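Local coordinates for reticulocyte binding protein (Streptococcus agalactiae COH1, PDB 3FAW), which probably hydrolyses the alpha-1,6 glucosidic linkages of pullulan and of branched alpha-glucans, as a secreted, cell-wall-anchored streptococcal pullulanase, at residues T741-S744 with I748-V751; A535-G540 with N605-T610. All coordinates share one frame; numbering follows the deposited sequence.

Interaction 1. Residues T741-S744 with I748-V751; sequences TIDS and IYAV
Thr741 and Tyr749 form an antiparallel hydrogen-bonded pair: Thr741 N donates to Tyr749 O and Tyr749 N to Thr741 O, each at 2.8 Å, and both bonds are nearly straight. One step on, Ile742 and Ile748 are the neighbouring non-hydrogen-bonded pair, with CA atoms 4.5 Å apart. Their side chains run side by side in the same direction on one face of the sheet, Ile742 CG2 meeting Ile748 CG1 at 4.1 Å. On the other face, the CG2 methyl of Thr741 lies 4.1 Å from Tyr749 CB. With OG1 anti to the backbone N (chi1 179°), Thr741 turns its hydroxyl to Ala706 O and leaves the methyl for the tyrosine. Asp743 continues past the paired residues, its OD2 4.1 Å from Tyr749 CE2, at the ring edge, with carboxylate and ring planes 67° apart. A water joins the two polar ends, taking a hydrogen bond from Tyr749 OH at 2.6 Å and giving one to Asp743 OD2, which also bonds Thr704 OG1. The two reciprocal bonds and short connection identify the turn end of a beta hairpin, strands 736-742 and 748-754, in the antiparallel sheet of the C-terminal domain.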
loop_
_atom_site.group_PDB
_atom_site.type_symbol
_atom_site.label_atom_id
_atom_site.label_comp_id
_atom_site.label_asym_id
_atom_site.label_seq_id
_atom_site.Cartn_x
_atom_site.Cartn_y
_atom_site.Cartn_z
ATOM N N THR A 741 -12.617 28.974 7.679
ATOM C CA THR A 741 -13.633 27.933 7.709
ATOM C C THR A 741 -14.512 28.117 8.947
ATOM O O THR A 741 -14.115 28.770 9.914
ATOM C CB THR A 741 -13.006 26.515 7.677
ATOM O OG1 THR A 741 -14.047 25.531 7.733
ATOM C CG2 THR A 741 -12.036 26.308 8.838
ATOM N N ILE A 742 -15.714 27.552 8.891
ATOM C CA ILE A 742 -16.700 27.670 9.964
ATOM C C ILE A 742 -17.208 26.270 10.282
ATOM O O ILE A 742 -17.406 25.464 9.371
ATOM C CB ILE A 742 -17.905 28.556 9.540
ATOM C CG1 ILE A 742 -17.435 29.800 8.772
ATOM C CG2 ILE A 742 -18.727 28.952 10.760
ATOM C CD1 ILE A 742 -18.564 30.673 8.250
ATOM N N ASP A 743 -17.410 25.966 11.560
ATOM C CA ASP A 743 -17.904 24.639 11.940
ATOM C C ASP A 743 -19.417 24.642 12.168
ATOM O O ASP A 743 -20.069 25.687 12.063
ATOM C CB ASP A 743 -17.124 24.074 13.141
ATOM C CG ASP A 743 -17.450 24.755 14.454
ATOM O OD1 ASP A 743 -18.316 25.652 14.490
ATOM O OD2 ASP A 743 -16.822 24.375 15.467
ATOM N N SER A 744 -19.962 23.465 12.470
ATOM C CA SER A 744 -21.406 23.279 12.653
ATOM C C SER A 744 -22.003 24.108 13.801
ATOM O O SER A 744 -23.199 24.397 13.797
ATOM C CB SER A 744 -21.721 21.793 12.863
ATOM O OG SER A 744 -20.944 21.248 13.917
ATOM N N ILE A 748 -15.866 30.183 14.218
ATOM C CA ILE A 748 -15.080 30.526 13.027
ATOM C C ILE A 748 -13.579 30.319 13.274
ATOM O O ILE A 748 -13.059 30.725 14.312
ATOM C CB ILE A 748 -15.315 32.010 12.613
ATOM C CG1 ILE A 748 -16.765 32.222 12.158
ATOM C CG2 ILE A 748 -14.355 32.429 11.497
ATOM C CD1 ILE A 748 -17.181 33.692 12.092
ATOM N N TYR A 749 -12.895 29.703 12.307
ATOM C CA TYR A 749 -11.442 29.497 12.363
ATOM C C TYR A 749 -10.765 30.054 11.108
ATOM O O TYR A 749 -11.163 29.722 9.992
ATOM C CB TYR A 749 -11.110 28.005 12.492
ATOM C CG TYR A 749 -11.541 27.383 13.802
ATOM C CD1 TYR A 749 -10.639 27.217 14.848
ATOM C CD2 TYR A 749 -12.852 26.958 13.995
ATOM C CE1 TYR A 749 -11.034 26.647 16.059
ATOM C CE2 TYR A 749 -13.257 26.388 15.200
ATOM C CZ TYR A 749 -12.344 26.235 16.227
ATOM O OH TYR A 749 -12.743 25.670 17.420
ATOM N N ALA A 750 -9.743 30.891 11.294
ATOM C CA ALA A 750 -8.982 31.459 10.171
ATOM C C ALA A 750 -7.516 31.046 10.245
ATOM O O ALA A 750 -6.872 31.238 11.276
ATOM C CB ALA A 750 -9.097 32.976 10.163
ATOM N N VAL A 751 -7.002 30.494 9.146
ATOM C CA VAL A 751 -5.615 30.024 9.056
ATOM C C VAL A 751 -4.798 30.932 8.135
ATOM O O VAL A 751 -5.191 31.178 6.995
ATOM C CB VAL A 751 -5.542 28.582 8.489
ATOM C CG1 VAL A 751 -4.104 28.052 8.550
ATOM C CG2 VAL A 751 -6.495 27.653 9.238
HETATM O O HOH W 1 -15.178 24.944 17.880
#

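Interaction 2. Residues A535-G540 with N605-T610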
loop_
_atom_site.group_PDB
_atom_site.type_symbol
_atom_site.label_atom_id
_atom_site.label_comp_id
_atom_site.label_asym_id
_atom_site.label_seq_id
_atom_site.Cartn_x
_atom_site.Cartn_y
_atom_site.Cartn_z
ATOM N N ALA A 535 8.739 25.111 -4.159
ATOM C CA ALA A 535 7.279 25.133 -4.174
ATOM C C ALA A 535 6.789 26.042 -3.040
ATOM O O ALA A 535 7.552 26.882 -2.565
ATOM C CB ALA A 535 6.726 23.718 -4.038
ATOM N N PHE A 536 5.539 25.884 -2.603
ATOM C CA PHE A 536 4.929 26.856 -1.681
ATOM C C PHE A 536 5.729 27.109 -0.395
ATOM O O PHE A 536 5.971 28.261 -0.044
ATOM C CB PHE A 536 3.498 26.457 -1.315
ATOM C CG PHE A 536 2.708 27.570 -0.676
ATOM C CD1 PHE A 536 2.175 28.592 -1.452
ATOM C CD2 PHE A 536 2.500 27.598 0.696
ATOM C CE1 PHE A 536 1.451 29.622 -0.873
ATOM C CE2 PHE A 536 1.771 28.627 1.287
ATOM C CZ PHE A 536 1.250 29.642 0.503
ATOM N N ILE A 537 6.128 26.047 0.304
ATOM C CA ILE A 537 6.866 26.193 1.566
ATOM C C ILE A 537 8.395 26.206 1.390
ATOM O O ILE A 537 9.121 26.247 2.382
ATOM C CB ILE A 537 6.465 25.112 2.617
ATOM C CG1 ILE A 537 7.062 23.735 2.275
ATOM C CG2 ILE A 537 4.941 25.053 2.761
ATOM C CD1 ILE A 537 6.592 22.605 3.190
ATOM N N THR A 538 8.872 26.181 0.144
ATOM C CA THR A 538 10.312 26.156 -0.150
ATOM C C THR A 538 10.737 27.255 -1.139
ATOM O O THR A 538 11.692 27.083 -1.906
ATOM C CB THR A 538 10.749 24.772 -0.687
ATOM O OG1 THR A 538 9.933 24.409 -1.805
ATOM C CG2 THR A 538 10.623 23.709 0.403
ATOM N N GLY A 539 10.021 28.378 -1.115
ATOM C CA GLY A 539 10.421 29.579 -1.861
ATOM C C GLY A 539 9.999 29.685 -3.319
ATOM O O GLY A 539 10.473 30.568 -4.029
ATOM N N GLY A 540 9.109 28.805 -3.772
ATOM C CA GLY A 540 8.603 28.859 -5.148
ATOM C C GLY A 540 7.144 29.293 -5.200
ATOM O O GLY A 540 6.269 28.532 -4.786
ATOM N N ASN A 605 3.026 21.133 7.769
ATOM C CA ASN A 605 2.157 20.373 8.670
ATOM C C ASN A 605 0.878 21.133 9.021
ATOM O O ASN A 605 -0.186 20.530 9.153
ATOM C CB ASN A 605 2.906 19.970 9.948
ATOM C CG ASN A 605 3.948 18.880 9.706
ATOM O OD1 ASN A 605 4.150 18.421 8.575
ATOM N ND2 ASN A 605 4.618 18.461 10.778
ATOM N N VAL A 606 0.984 22.451 9.170
ATOM C CA VAL A 606 -0.195 23.293 9.380
ATOM C C VAL A 606 -1.189 23.134 8.231
ATOM O O VAL A 606 -2.384 22.925 8.458
ATOM C CB VAL A 606 0.178 24.786 9.507
ATOM C CG1 VAL A 606 -1.063 25.657 9.391
ATOM C CG2 VAL A 606 0.896 25.051 10.819
ATOM N N MET A 607 -0.687 23.222 7.001
ATOM C CA MET A 607 -1.544 23.194 5.819
ATOM C C MET A 607 -2.248 21.842 5.639
ATOM O O MET A 607 -3.443 21.805 5.354
ATOM C CB MET A 607 -0.745 23.591 4.569
ATOM C CG MET A 607 -0.279 25.044 4.617
ATOM S SD MET A 607 0.519 25.640 3.122
ATOM C CE MET A 607 1.898 24.509 3.006
ATOM N N ILE A 608 -1.525 20.742 5.837
ATOM C CA ILE A 608 -2.127 19.404 5.751
ATOM C C ILE A 608 -3.201 19.192 6.826
ATOM O O ILE A 608 -4.270 18.645 6.546
ATOM C CB ILE A 608 -1.057 18.274 5.854
ATOM C CG1 ILE A 608 -0.152 18.275 4.620
ATOM C CG2 ILE A 608 -1.722 16.895 6.010
ATOM C CD1 ILE A 608 -0.872 18.014 3.283
ATOM N N LEU A 609 -2.921 19.645 8.046
ATOM C CA LEU A 609 -3.808 19.381 9.179
ATOM C C LEU A 609 -4.985 20.362 9.316
ATOM O O LEU A 609 -5.826 20.195 10.206
ATOM C CB LEU A 609 -2.997 19.307 10.470
ATOM C CG LEU A 609 -2.135 18.040 10.541
ATOM C CD1 LEU A 609 -1.065 18.164 11.608
ATOM C CD2 LEU A 609 -3.007 16.800 10.785
ATOM N N THR A 610 -5.042 21.370 8.442
ATOM C CA THR A 610 -6.195 22.275 8.350
ATOM C C THR A 610 -6.892 22.194 6.976
ATOM O O THR A 610 -7.798 22.986 6.679
ATOM C CB THR A 610 -5.788 23.742 8.661
ATOM O OG1 THR A 610 -4.725 24.157 7.791
ATOM C CG2 THR A 610 -5.325 23.873 10.101
#
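The ring of Phe536 is met by Met607 neither squarely over a face nor squarely at an edge: SD lies 4.6 Å from the ring centroid, 58° off the ring normal. This oblique approach is a Met-aromatic contact. The sulfur is shared evenly by two neighbouring ring carbons, since Phe536 CD2 and Phe536 CE2 each stand 3.7 Å from Met607 SD. From the helix the Met607 chain runs out extended, with SD anti to CA (chi2 -174°), then bends at chi3 (-60°), which leaves Met607 CE 3.9 Å from Phe536 CD2. Ile537 and Met607 run antiparallel past one another, but the placing of the methionine methyl against the CG2 branch of Ile537 is doubtful, because the modelled separation of those two carbons is too short to be reliable. No hydrogen bond crosses the contact, which is therefore made by sulfur and hydrocarbon packing among three buried side chains.

Within 535-540 the loop is braced by its own bonds. Ala535 N donates to Thr538 OG1 at 2.7 Å, and Ala535 O accepts from Thr538 N and Gly540 N, one from above and one from below the carbonyl plane. Ile537 O is also bound by Arg600 NH1, a second tie to helix 590-609. Leu524 of helix 518-525 touches both Phe536 and Met607, and Val753 of strand 748-754 does likewise, placing the contact where a loop and two helices of the catalytic barrel region meet the C-terminal sheet.

In the fold
Both contacts are largely buried, yet they join different kinds of element. Interaction 1 links sequence neighbours across a hairpin, so reciprocal backbone bonds set its register and a water-mediated polar pair adds to it; its isoleucine face is partly exposed. Interaction 2 joins a loop to a helix 65 residues farther along the chain and has only side-chain packing across it. The buried surfaces are 260 Å² for interaction 1 and 118 Å² for interaction 2. Strand 748-754 connects them, although their centres are 19 Å apart: Val751 CG1 packs at 4.0 Å on Val606 CG1 and on Thr610 OG1. That hydroxyl also hydrogen-bonds Tyr739 OH on strand 736-742, so both hairpin strands engage helix 590-609 and its end.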